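Local coordinates for FeeM (Uncultured bacterium, PDB 2G0B), which is an N-acyl amino acid synthase, an N-acyltransferase that probably joins long-chain fatty acyl groups from an acyl carrier protein to tyrosine, at residues Ile64-Asp69 against Thr125-Tyr130; Phe100-Thr105 against Phe118-Leu123; Ile136-Ile141 against Ala176-Glu181. All blocks are in the same frame, centred on the assembly; numbering follows the deposited sequence.

Interaction 1: residues Ile64-Asp69 against Thr125-Tyr130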
loop_
_atom_site.group_PDB
_atom_site.type_symbol
_atom_site.label_atom_id
_atom_site.label_comp_id
_atom_site.label_asym_id
_atom_site.label_seq_id
_atom_site.Cartn_x
_atom_site.Cartn_y
_atom_site.Cartn_z
ATOM N N ILE A 64 0.376 4.750 -4.611
ATOM C CA ILE A 64 -0.048 3.933 -3.472
ATOM C C ILE A 64 -1.367 4.473 -2.937
ATOM O O ILE A 64 -1.589 5.676 -2.927
ATOM C CB ILE A 64 1.065 3.881 -2.345
ATOM C CG1 ILE A 64 0.836 2.701 -1.403
ATOM C CG2 ILE A 64 1.146 5.193 -1.561
ATOM C CD1 ILE A 64 2.078 2.260 -0.656
ATOM N N SER A 65 -2.264 3.583 -2.552
ATOM C CA SER A 65 -3.530 4.008 -1.969
ATOM C C SER A 65 -3.753 3.422 -0.579
ATOM O O SER A 65 -3.067 2.496 -0.163
ATOM C CB SER A 65 -4.705 3.659 -2.885
ATOM O OG SER A 65 -4.506 4.141 -4.198
ATOM N N ILE A 66 -4.713 3.987 0.133
ATOM C CA ILE A 66 -5.092 3.499 1.447
ATOM C C ILE A 66 -6.620 3.502 1.569
ATOM O O ILE A 66 -7.265 4.488 1.224
ATOM C CB ILE A 66 -4.412 4.353 2.568
ATOM C CG1 ILE A 66 -5.080 4.117 3.921
ATOM C CG2 ILE A 66 -4.416 5.833 2.225
ATOM C CD1 ILE A 66 -4.112 4.186 5.082
ATOM N N ILE A 67 -7.191 2.373 1.994
ATOM C CA ILE A 67 -8.640 2.258 2.155
ATOM C C ILE A 67 -9.018 2.144 3.625
ATOM O O ILE A 67 -8.545 1.257 4.324
ATOM C CB ILE A 67 -9.172 1.046 1.382
ATOM C CG1 ILE A 67 -8.585 1.022 -0.031
ATOM C CG2 ILE A 67 -10.716 1.050 1.353
ATOM C CD1 ILE A 67 -8.927 -0.216 -0.809
ATOM N N ASN A 68 -9.873 3.045 4.088
ATOM C CA ASN A 68 -10.301 3.038 5.477
ATOM C C ASN A 68 -11.441 2.069 5.724
ATOM O O ASN A 68 -12.347 1.940 4.896
ATOM C CB ASN A 68 -10.691 4.442 5.922
ATOM C CG ASN A 68 -9.536 5.194 6.509
ATOM O OD1 ASN A 68 -9.163 6.263 6.024
ATOM N ND2 ASN A 68 -8.939 4.635 7.551
ATOM N N ASP A 69 -11.385 1.375 6.859
ATOM C CA ASP A 69 -12.422 0.424 7.233
ATOM C C ASP A 69 -13.780 1.116 7.389
ATOM O O ASP A 69 -14.018 1.837 8.356
ATOM C CB ASP A 69 -12.042 -0.309 8.520
ATOM C CG ASP A 69 -12.763 -1.639 8.678
ATOM O OD1 ASP A 69 -13.548 -2.028 7.772
ATOM O OD2 ASP A 69 -12.605 -2.371 9.681
ATOM N N THR A 125 6.051 7.619 3.627
ATOM C CA THR A 125 5.935 8.700 4.613
ATOM C C THR A 125 4.551 9.332 4.571
ATOM O O THR A 125 3.967 9.663 5.615
ATOM C CB THR A 125 6.988 9.801 4.389
ATOM O OG1 THR A 125 8.254 9.224 4.054
ATOM C CG2 THR A 125 7.266 10.463 5.673
ATOM N N MET A 126 4.032 9.493 3.359
ATOM C CA MET A 126 2.704 10.027 3.163
ATOM C C MET A 126 1.630 9.111 3.752
ATOM O O MET A 126 0.690 9.594 4.366
ATOM C CB MET A 126 2.458 10.322 1.684
ATOM C CG MET A 126 3.223 11.544 1.186
ATOM S SD MET A 126 2.587 12.174 -0.334
ATOM C CE MET A 126 1.581 13.440 0.258
ATOM N N VAL A 127 1.804 7.795 3.607
ATOM C CA VAL A 127 0.882 6.816 4.201
ATOM C C VAL A 127 0.967 6.850 5.731
ATOM O O VAL A 127 -0.063 6.891 6.415
ATOM C CB VAL A 127 1.149 5.359 3.692
ATOM C CG1 VAL A 127 0.303 4.345 4.457
ATOM C CG2 VAL A 127 0.883 5.246 2.211
ATOM N N LEU A 128 2.195 6.862 6.253
ATOM C CA LEU A 128 2.428 6.934 7.692
ATOM C C LEU A 128 1.853 8.211 8.321
ATOM O O LEU A 128 1.153 8.123 9.329
ATOM C CB LEU A 128 3.920 6.789 8.016
ATOM C CG LEU A 128 4.309 6.826 9.501
ATOM C CD1 LEU A 128 3.852 5.569 10.221
ATOM C CD2 LEU A 128 5.789 7.015 9.661
ATOM N N THR A 129 2.117 9.384 7.717
ATOM C CA THR A 129 1.560 10.649 8.247
ATOM C C THR A 129 0.044 10.611 8.270
ATOM O O THR A 129 -0.563 10.985 9.262
ATOM C CB THR A 129 2.072 11.945 7.482
ATOM O OG1 THR A 129 2.121 11.707 6.071
ATOM C CG2 THR A 129 3.517 12.278 7.852
ATOM N N TYR A 130 -0.553 10.113 7.184
ATOM C CA TYR A 130 -2.003 9.938 7.088
ATOM C C TYR A 130 -2.533 9.066 8.228
ATOM O O TYR A 130 -3.526 9.401 8.851
ATOM C CB TYR A 130 -2.382 9.327 5.731
ATOM C CG TYR A 130 -3.880 9.139 5.508
ATOM C CD1 TYR A 130 -4.681 10.205 5.109
ATOM C CD2 TYR A 130 -4.476 7.884 5.657
ATOM C CE1 TYR A 130 -6.036 10.039 4.884
ATOM C CE2 TYR A 130 -5.838 7.705 5.447
ATOM C CZ TYR A 130 -6.618 8.791 5.057
ATOM O OH TYR A 130 -7.979 8.629 4.841
#

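Interaction 2: residues Phe100-Thr105 against Phe118-Leu123. With NLT (N-dodecanoyl-L-tyrosine), chain I.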
loop_
_atom_site.group_PDB
_atom_site.type_symbol
_atom_site.label_atom_id
_atom_site.label_comp_id
_atom_site.label_asym_id
_atom_site.label_seq_id
_atom_site.Cartn_x
_atom_site.Cartn_y
_atom_site.Cartn_z
ATOM N N PHE A 100 -0.169 -0.506 -4.477
ATOM C CA PHE A 100 1.175 0.026 -4.547
ATOM C C PHE A 100 1.841 -0.480 -5.826
ATOM O O PHE A 100 1.919 -1.692 -6.064
ATOM C CB PHE A 100 1.970 -0.400 -3.312
ATOM C CG PHE A 100 3.437 -0.087 -3.391
ATOM C CD1 PHE A 100 3.877 1.170 -3.753
ATOM C CD2 PHE A 100 4.374 -1.050 -3.074
ATOM C CE1 PHE A 100 5.212 1.448 -3.824
ATOM C CE2 PHE A 100 5.719 -0.774 -3.140
ATOM C CZ PHE A 100 6.138 0.474 -3.514
ATOM N N ALA A 101 2.296 0.455 -6.654
ATOM C CA ALA A 101 2.911 0.126 -7.930
ATOM C C ALA A 101 3.859 1.214 -8.358
ATOM O O ALA A 101 3.611 2.385 -8.108
ATOM C CB ALA A 101 1.840 -0.100 -9.005
ATOM N N MET A 102 4.972 0.806 -8.967
ATOM C CA MET A 102 5.955 1.720 -9.537
ATOM C C MET A 102 6.224 1.263 -10.952
ATOM O O MET A 102 6.278 0.067 -11.211
ATOM C CB MET A 102 7.275 1.680 -8.747
ATOM C CG MET A 102 7.153 1.809 -7.229
ATOM S SD MET A 102 7.527 3.438 -6.669
ATOM C CE MET A 102 9.273 3.554 -7.005
ATOM N N ASP A 103 6.393 2.207 -11.867
ATOM C CA ASP A 103 6.764 1.886 -13.243
ATOM C C ASP A 103 8.280 2.019 -13.405
ATOM O O ASP A 103 8.814 3.139 -13.418
ATOM C CB ASP A 103 6.027 2.809 -14.224
ATOM C CG ASP A 103 6.222 2.403 -15.694
ATOM O OD1 ASP A 103 6.827 1.339 -15.976
ATOM O OD2 ASP A 103 5.790 3.093 -16.638
ATOM N N HIS A 104 8.961 0.876 -13.564
ATOM C CA HIS A 104 10.432 0.830 -13.617
ATOM C C HIS A 104 11.040 1.527 -14.851
ATOM O O HIS A 104 12.228 1.879 -14.852
ATOM C CB HIS A 104 10.941 -0.626 -13.494
ATOM C CG HIS A 104 11.021 -1.358 -14.808
ATOM N ND1 HIS A 104 9.974 -2.101 -15.312
ATOM C CD2 HIS A 104 12.021 -1.450 -15.723
ATOM C CE1 HIS A 104 10.322 -2.616 -16.479
ATOM N NE2 HIS A 104 11.560 -2.237 -16.750
ATOM N N THR A 105 10.230 1.711 -15.894
ATOM C CA THR A 105 10.705 2.348 -17.118
ATOM C C THR A 105 10.800 3.859 -16.971
ATOM O O THR A 105 11.623 4.492 -17.622
ATOM C CB THR A 105 9.815 1.981 -18.332
ATOM O OG1 THR A 105 8.460 2.342 -18.058
ATOM C CG2 THR A 105 9.750 0.478 -18.528
ATOM N N PHE A 118 12.214 0.503 -1.547
ATOM C CA PHE A 118 12.738 1.636 -0.745
ATOM C C PHE A 118 12.956 2.915 -1.552
ATOM O O PHE A 118 13.486 3.905 -1.040
ATOM C CB PHE A 118 14.007 1.260 0.033
ATOM C CG PHE A 118 15.129 0.779 -0.828
ATOM C CD1 PHE A 118 16.098 1.666 -1.297
ATOM C CD2 PHE A 118 15.247 -0.575 -1.139
ATOM C CE1 PHE A 118 17.172 1.208 -2.091
ATOM C CE2 PHE A 118 16.288 -1.043 -1.924
ATOM C CZ PHE A 118 17.263 -0.151 -2.408
ATOM N N GLU A 119 12.550 2.887 -2.814
ATOM C CA GLU A 119 12.582 4.071 -3.655
ATOM C C GLU A 119 11.204 4.697 -3.664
ATOM O O GLU A 119 10.961 5.676 -4.367
ATOM C CB GLU A 119 13.030 3.698 -5.055
ATOM C CG GLU A 119 14.273 2.835 -5.032
ATOM C CD GLU A 119 14.620 2.273 -6.379
ATOM O OE1 GLU A 119 13.945 1.300 -6.792
ATOM O OE2 GLU A 119 15.573 2.808 -7.028
ATOM N N ALA A 120 10.301 4.104 -2.875
ATOM C CA ALA A 120 8.967 4.637 -2.642
ATOM C C ALA A 120 8.851 5.170 -1.205
ATOM O O ALA A 120 7.747 5.294 -0.657
ATOM C CB ALA A 120 7.942 3.583 -2.888
ATOM N N ALA A 121 10.001 5.496 -0.614
ATOM C CA ALA A 121 10.074 6.011 0.747
ATOM C C ALA A 121 9.169 7.233 0.984
ATOM O O ALA A 121 8.528 7.339 2.028
ATOM C CB ALA A 121 11.516 6.335 1.106
ATOM N N SER A 122 9.104 8.139 0.010
ATOM C CA SER A 122 8.290 9.346 0.167
ATOM C C SER A 122 6.809 9.030 0.072
ATOM O O SER A 122 6.008 9.685 0.712
ATOM C CB SER A 122 8.684 10.427 -0.839
ATOM O OG SER A 122 8.275 10.070 -2.140
ATOM N N LEU A 123 6.455 8.005 -0.704
ATOM C CA LEU A 123 5.077 7.512 -0.738
ATOM C C LEU A 123 4.685 6.901 0.613
ATOM O O LEU A 123 3.563 7.081 1.076
ATOM C CB LEU A 123 4.890 6.476 -1.846
ATOM C CG LEU A 123 4.621 6.946 -3.277
ATOM C CD1 LEU A 123 4.576 5.755 -4.213
ATOM C CD2 LEU A 123 3.346 7.732 -3.375
HETATM N N NLT I . -0.627 -5.488 -2.386
HETATM C C1 NLT I . 0.153 -4.404 -2.294
HETATM O OL NLT I . 0.213 -3.536 -3.158
HETATM C C2 NLT I . 1.007 -4.307 -1.039
HETATM C C3 NLT I . 1.004 -2.901 -0.424
HETATM C C4 NLT I . 2.242 -2.665 0.457
HETATM C C5 NLT I . 2.249 -1.250 1.047
HETATM C C6 NLT I . 3.249 -1.087 2.192
HETATM C C7 NLT I . 2.989 0.191 2.991
HETATM C C8 NLT I . 4.216 0.597 3.800
HETATM C C9 NLT I . 3.979 1.839 4.671
HETATM C C10 NLT I . 4.671 1.632 6.017
HETATM C C11 NLT I . 4.416 2.741 7.037
HETATM C C12 NLT I . 5.373 2.587 8.220
HETATM C CA NLT I . -1.440 -5.835 -3.553
HETATM C CB NLT I . -2.162 -7.157 -3.316
HETATM C CG NLT I . -1.312 -8.337 -3.736
HETATM C CD2 NLT I . -0.874 -8.457 -5.049
HETATM C CE2 NLT I . -0.098 -9.538 -5.425
HETATM C CZ NLT I . 0.229 -10.506 -4.497
HETATM C CE1 NLT I . -0.201 -10.389 -3.181
HETATM C CD1 NLT I . -0.974 -9.305 -2.800
HETATM O OH NLT I . 0.970 -11.542 -4.861
HETATM C C NLT I . -2.497 -4.810 -3.842
HETATM O O NLT I . -3.057 -4.253 -2.874
HETATM O O2 NLT I . -2.787 -4.549 -5.038
#

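Interaction 3: residues Ile136-Ile141 against Ala176-Glu181. With NLT (N-dodecanoyl-L-tyrosine), chain I.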
loop_
_atom_site.group_PDB
_atom_site.type_symbol
_atom_site.label_atom_id
_atom_site.label_comp_id
_atom_site.label_asym_id
_atom_site.label_seq_id
_atom_site.Cartn_x
_atom_site.Cartn_y
_atom_site.Cartn_z
ATOM N N ILE A 136 -5.385 6.112 13.005
ATOM C CA ILE A 136 -5.527 4.700 12.665
ATOM C C ILE A 136 -4.764 3.850 13.678
ATOM O O ILE A 136 -3.668 4.220 14.106
ATOM C CB ILE A 136 -5.007 4.454 11.209
ATOM C CG1 ILE A 136 -6.030 4.956 10.185
ATOM C CG2 ILE A 136 -4.681 2.977 10.964
ATOM C CD1 ILE A 136 -5.448 5.255 8.827
ATOM N N ASP A 137 -5.365 2.741 14.092
ATOM C CA ASP A 137 -4.704 1.810 15.007
ATOM C C ASP A 137 -3.809 0.807 14.264
ATOM O O ASP A 137 -2.601 0.751 14.502
ATOM C CB ASP A 137 -5.733 1.071 15.871
ATOM C CG ASP A 137 -6.414 1.982 16.869
ATOM O OD1 ASP A 137 -5.702 2.671 17.635
ATOM O OD2 ASP A 137 -7.657 2.078 16.959
ATOM N N TYR A 138 -4.404 0.022 13.367
ATOM C CA TYR A 138 -3.652 -0.985 12.621
ATOM C C TYR A 138 -3.629 -0.741 11.120
ATOM O O TYR A 138 -4.676 -0.611 10.480
ATOM C CB TYR A 138 -4.166 -2.385 12.931
ATOM C CG TYR A 138 -3.754 -2.877 14.294
ATOM C CD1 TYR A 138 -4.628 -2.817 15.375
ATOM C CD2 TYR A 138 -2.483 -3.390 14.509
ATOM C CE1 TYR A 138 -4.239 -3.264 16.633
ATOM C CE2 TYR A 138 -2.090 -3.840 15.756
ATOM C CZ TYR A 138 -2.964 -3.780 16.809
ATOM O OH TYR A 138 -2.559 -4.229 18.038
ATOM N N LEU A 139 -2.421 -0.668 10.574
ATOM C CA LEU A 139 -2.211 -0.532 9.146
ATOM C C LEU A 139 -1.955 -1.915 8.554
ATOM O O LEU A 139 -0.934 -2.518 8.816
ATOM C CB LEU A 139 -1.012 0.374 8.899
ATOM C CG LEU A 139 -1.042 1.375 7.759
ATOM C CD1 LEU A 139 -2.395 2.007 7.612
ATOM C CD2 LEU A 139 -0.010 2.429 8.015
ATOM N N CYS A 140 -2.892 -2.413 7.759
ATOM C CA CYS A 140 -2.799 -3.777 7.230
ATOM C C CYS A 140 -2.302 -3.855 5.772
ATOM O O CYS A 140 -2.574 -2.962 4.963
ATOM C CB CYS A 140 -4.142 -4.470 7.354
ATOM S SG CYS A 140 -4.912 -4.328 8.979
ATOM N N ILE A 141 -1.569 -4.922 5.453
ATOM C CA ILE A 141 -1.068 -5.145 4.088
ATOM C C ILE A 141 -1.150 -6.599 3.683
ATOM O O ILE A 141 -0.869 -7.496 4.482
ATOM C CB ILE A 141 0.424 -4.631 3.899
ATOM C CG1 ILE A 141 1.347 -5.157 4.997
ATOM C CG2 ILE A 141 0.484 -3.110 3.796
ATOM C CD1 ILE A 141 2.807 -4.998 4.698
ATOM N N ALA A 176 0.425 -6.608 9.569
ATOM C CA ALA A 176 -0.163 -5.409 10.136
ATOM C C ALA A 176 0.841 -4.707 11.026
ATOM O O ALA A 176 1.778 -5.335 11.525
ATOM C CB ALA A 176 -1.404 -5.751 10.908
ATOM N N LEU A 177 0.656 -3.396 11.203
ATOM C CA LEU A 177 1.511 -2.596 12.079
ATOM C C LEU A 177 0.678 -1.711 13.018
ATOM O O LEU A 177 -0.251 -1.016 12.576
ATOM C CB LEU A 177 2.483 -1.743 11.255
ATOM C CG LEU A 177 3.131 -0.522 11.922
ATOM C CD1 LEU A 177 4.258 -0.934 12.858
ATOM C CD2 LEU A 177 3.629 0.441 10.881
ATOM N N TYR A 178 1.004 -1.749 14.312
ATOM C CA TYR A 178 0.357 -0.874 15.282
ATOM C C TYR A 178 0.949 0.531 15.210
ATOM O O TYR A 178 2.017 0.792 15.765
ATOM C CB TYR A 178 0.482 -1.435 16.697
ATOM C CG TYR A 178 -0.377 -0.705 17.709
ATOM C CD1 TYR A 178 -1.750 -0.559 17.511
ATOM C CD2 TYR A 178 0.183 -0.146 18.847
ATOM C CE1 TYR A 178 -2.541 0.120 18.427
ATOM C CE2 TYR A 178 -0.600 0.534 19.772
ATOM C CZ TYR A 178 -1.963 0.663 19.557
ATOM O OH TYR A 178 -2.749 1.332 20.476
ATOM N N VAL A 179 0.238 1.427 14.532
ATOM C CA VAL A 179 0.728 2.787 14.261
ATOM C C VAL A 179 1.069 3.666 15.508
ATOM O O VAL A 179 2.139 4.278 15.536
ATOM C CB VAL A 179 -0.173 3.543 13.219
ATOM C CG1 VAL A 179 0.389 4.919 12.903
ATOM C CG2 VAL A 179 -0.303 2.729 11.943
ATOM N N PRO A 180 0.195 3.713 16.532
ATOM C CA PRO A 180 0.470 4.504 17.743
ATOM C C PRO A 180 1.831 4.270 18.421
ATOM O O PRO A 180 2.293 5.155 19.125
ATOM C CB PRO A 180 -0.667 4.103 18.672
ATOM C CG PRO A 180 -1.767 3.828 17.770
ATOM C CD PRO A 180 -1.154 3.112 16.600
ATOM N N GLU A 181 2.430 3.098 18.253
ATOM C CA GLU A 181 3.828 2.902 18.665
ATOM C C GLU A 181 4.629 2.144 17.601
ATOM O O GLU A 181 5.203 1.083 17.871
ATOM C CB GLU A 181 3.962 2.239 20.063
ATOM C CG GLU A 181 2.669 1.785 20.725
ATOM C CD GLU A 181 2.776 0.389 21.338
ATOM O OE1 GLU A 181 2.423 0.226 22.536
ATOM O OE2 GLU A 181 3.207 -0.554 20.622
HETATM N N NLT I . -0.627 -5.488 -2.386
HETATM C C1 NLT I . 0.153 -4.404 -2.294
HETATM O OL NLT I . 0.213 -3.536 -3.158
HETATM C C2 NLT I . 1.007 -4.307 -1.039
HETATM C C3 NLT I . 1.004 -2.901 -0.424
HETATM C C4 NLT I . 2.242 -2.665 0.457
HETATM C C5 NLT I . 2.249 -1.250 1.047
HETATM C C6 NLT I . 3.249 -1.087 2.192
HETATM C C7 NLT I . 2.989 0.191 2.991
HETATM C C8 NLT I . 4.216 0.597 3.800
HETATM C C9 NLT I . 3.979 1.839 4.671
HETATM C C10 NLT I . 4.671 1.632 6.017
HETATM C C11 NLT I . 4.416 2.741 7.037
HETATM C C12 NLT I . 5.373 2.587 8.220
HETATM C CA NLT I . -1.440 -5.835 -3.553
HETATM C CB NLT I . -2.162 -7.157 -3.316
HETATM C CG NLT I . -1.312 -8.337 -3.736
HETATM C CD2 NLT I . -0.874 -8.457 -5.049
HETATM C CE2 NLT I . -0.098 -9.538 -5.425
HETATM C CZ NLT I . 0.229 -10.506 -4.497
HETATM C CE1 NLT I . -0.201 -10.389 -3.181
HETATM C CD1 NLT I . -0.974 -9.305 -2.800
HETATM O OH NLT I . 0.970 -11.542 -4.861
HETATM C C NLT I . -2.497 -4.810 -3.842
HETATM O O NLT I . -3.057 -4.253 -2.874
HETATM O O2 NLT I . -2.787 -4.549 -5.038
#

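Interaction 1: residues Ile64-Asp69 against Thr125-Tyr130
I64, I66 and N68 of strand 59-68 meet V127 and Y130 of helix 121-133 in a helix-on-sheet contact near the centre of the chain, apolar at one end and closed by a polar bond at the other. The short helix and strand segments run nearly parallel, their axes 20° apart and 9.6 Å distant at closest approach. The register centres on I66 and V127, whose CA atoms are 7.4 Å apart. Alternation along the strand turns the CB atoms of I64, I66 and N68 to the helix, whereas those of S65 and I67 point away from it.

V127 covers the apolar end. Its CG2 branch touches CG2 of I64 at 3.8 Å, the two side chains crossing at about a right angle. I66 packs obliquely beside the CD2-CE2 bond of Y130: its CD1 is 3.8 Å from CD2 of Y130, and its CG1 and CG2 also fall near that bond.

Y130 carries its CG anti to the backbone N (chi1 -178°), which sends the ring out from the helix, past I66, to the end of the strand. There its OH donates to OD1 of N68 at 2.9 Å, nearly in line with the C=O bond of the amide. The two side chains arrive from opposite directions, OD1 lying at the ring edge near its plane, with amide and ring planes 36° apart. This bond supplies the amide oxygen with a donor and the hydroxyl with an acceptor.

I64 and L128 touch the bound N-dodecanoyl-L-tyrosine, so the contact forms part of the product pocket. Strand 59-68 is held between strands 49-56 and 94-102 by backbone bonds, and T50 and F52 of the former extend the same packed layer beneath the helix. On the opposite face of the strand, S65 and I67 pack against helix 38-44.

Interaction 2: residues Phe100-Thr105 against Phe118-Leu123
M102, A120 and F100 supply most of the surface buried here, where the end of strand 94-102 meets the start of helix 121-133. M102 contributes the largest share. Its chain bends at both chi2 (-101°) and chi3 (-68°), so that the thioether folds over the helix start: SD lies 3.8 Å from CB of A120, and the methyl CE reaches the backbone O of E119, also at 3.8 Å.

A120 occupies the N-cap position, right before the helix, and its CB is the point on which two strand residues converge. Besides SD of M102, it meets the far end of the F100 ring, CE1 of F100 being 3.6 Å away and CZ equally near. The methyl approaches that ring obliquely. L123, in the first turn of the helix, adds its CD1 at the ring edge, 4.4 Å from CE1 of F100.

F100 also belongs to the ligand pocket. Its backbone N makes a weak hydrogen bond to OL, the amide carbonyl oxygen of N-dodecanoyl-L-tyrosine (3.3 Å, 150° at the hydrogen), and its CB lies 3.9 Å from C3 of the acyl chain. A backbone N-H of this strand at the acyl carbonyl is consistent with the GNAT-like acetyltransferase fold.

Around the contact, L123 packs on F52 and L54 of strand 49-56, M102 rests on Y61 of strand 59-68, and helix 15-31 covers A101 on the other face of the sheet.

Interaction 3: residues Ile136-Ile141 against Ala176-Glu181
L139 and L177 exchange both of their backbone bonds at the centre of this antiparallel pairing of strands 138-143 and 170-178. L139 N donates to L177 O at 3.0 Å with an angle of 169° at the hydrogen, and L177 N returns the bond to L139 O, also at 3.0 Å. A third bond extends the pairing beyond the strands: V179 N reaches D137 O at 2.9 Å. Each of these oxygens also receives a CA-H contact, from Y138 at L177 O, A176 at L139 O and Y178 at D137 O. In the flanking non-hydrogen-bonded pairs, Y138 with Y178 and C140 with A176, the residues of strand 138-143 bond on its other side: Y138 pairs through its backbone with K93, just before strand 94-102, and with A95; C140 pairs with A95 and V97 of that strand. Y178 N makes a weak hydrogen bond to OE1 of Q185. OD2 of D137 accepts from the backbone N of K93.

The sheet order, with strand 170-178 inserted between 138-143 and 157-165, is that of the GNAT-like acetyltransferases. One face carries Y138, C140, A176 and Y178. CD1 of Y178 sits 3.5 Å from CZ of Y138, over one face of the Y138 ring and toward its rim, the two rings meeting obliquely. P180 CD lies over the centre of the Y178 ring. W87 stacks with Y138.

On the other face CG2 of V179 touches CB of L139 at 3.9 Å, and helix 121-133 covers both through A131. This face also borders the product's acyl chain: CG2 of I141 is 3.8 Å from NLT C5, and CD2 of L177 lies 3.8 Å from the terminal carbon C12.

Helix 121-133 joins interactions 1 and 2, and it forms the beta-alpha-beta crossover between the adjacent parallel strands 94-102 and 138-143. Interactions 1 and 2, whose centres are about 15 Å apart, meet where I64 CD1 touches F100 CD1 at 3.7 Å and I64 CG2 touches L123 CD2 at 3.8 Å. Interactions 1 and 3, whose centres are about 11 Å apart, meet through I66 CD1 and L139 CD1 at 3.8 Å. Interactions 2 and 3 do not touch, their nearest atoms being about 8 Å apart, yet both reach the bound N-dodecanoyl-L-tyrosine: F100 contacts its carbonyl end, while I141 and L177 line the acyl chain. The side chain of I64, in interaction 1, is about 4 Å from the same ligand, which L128 also touches.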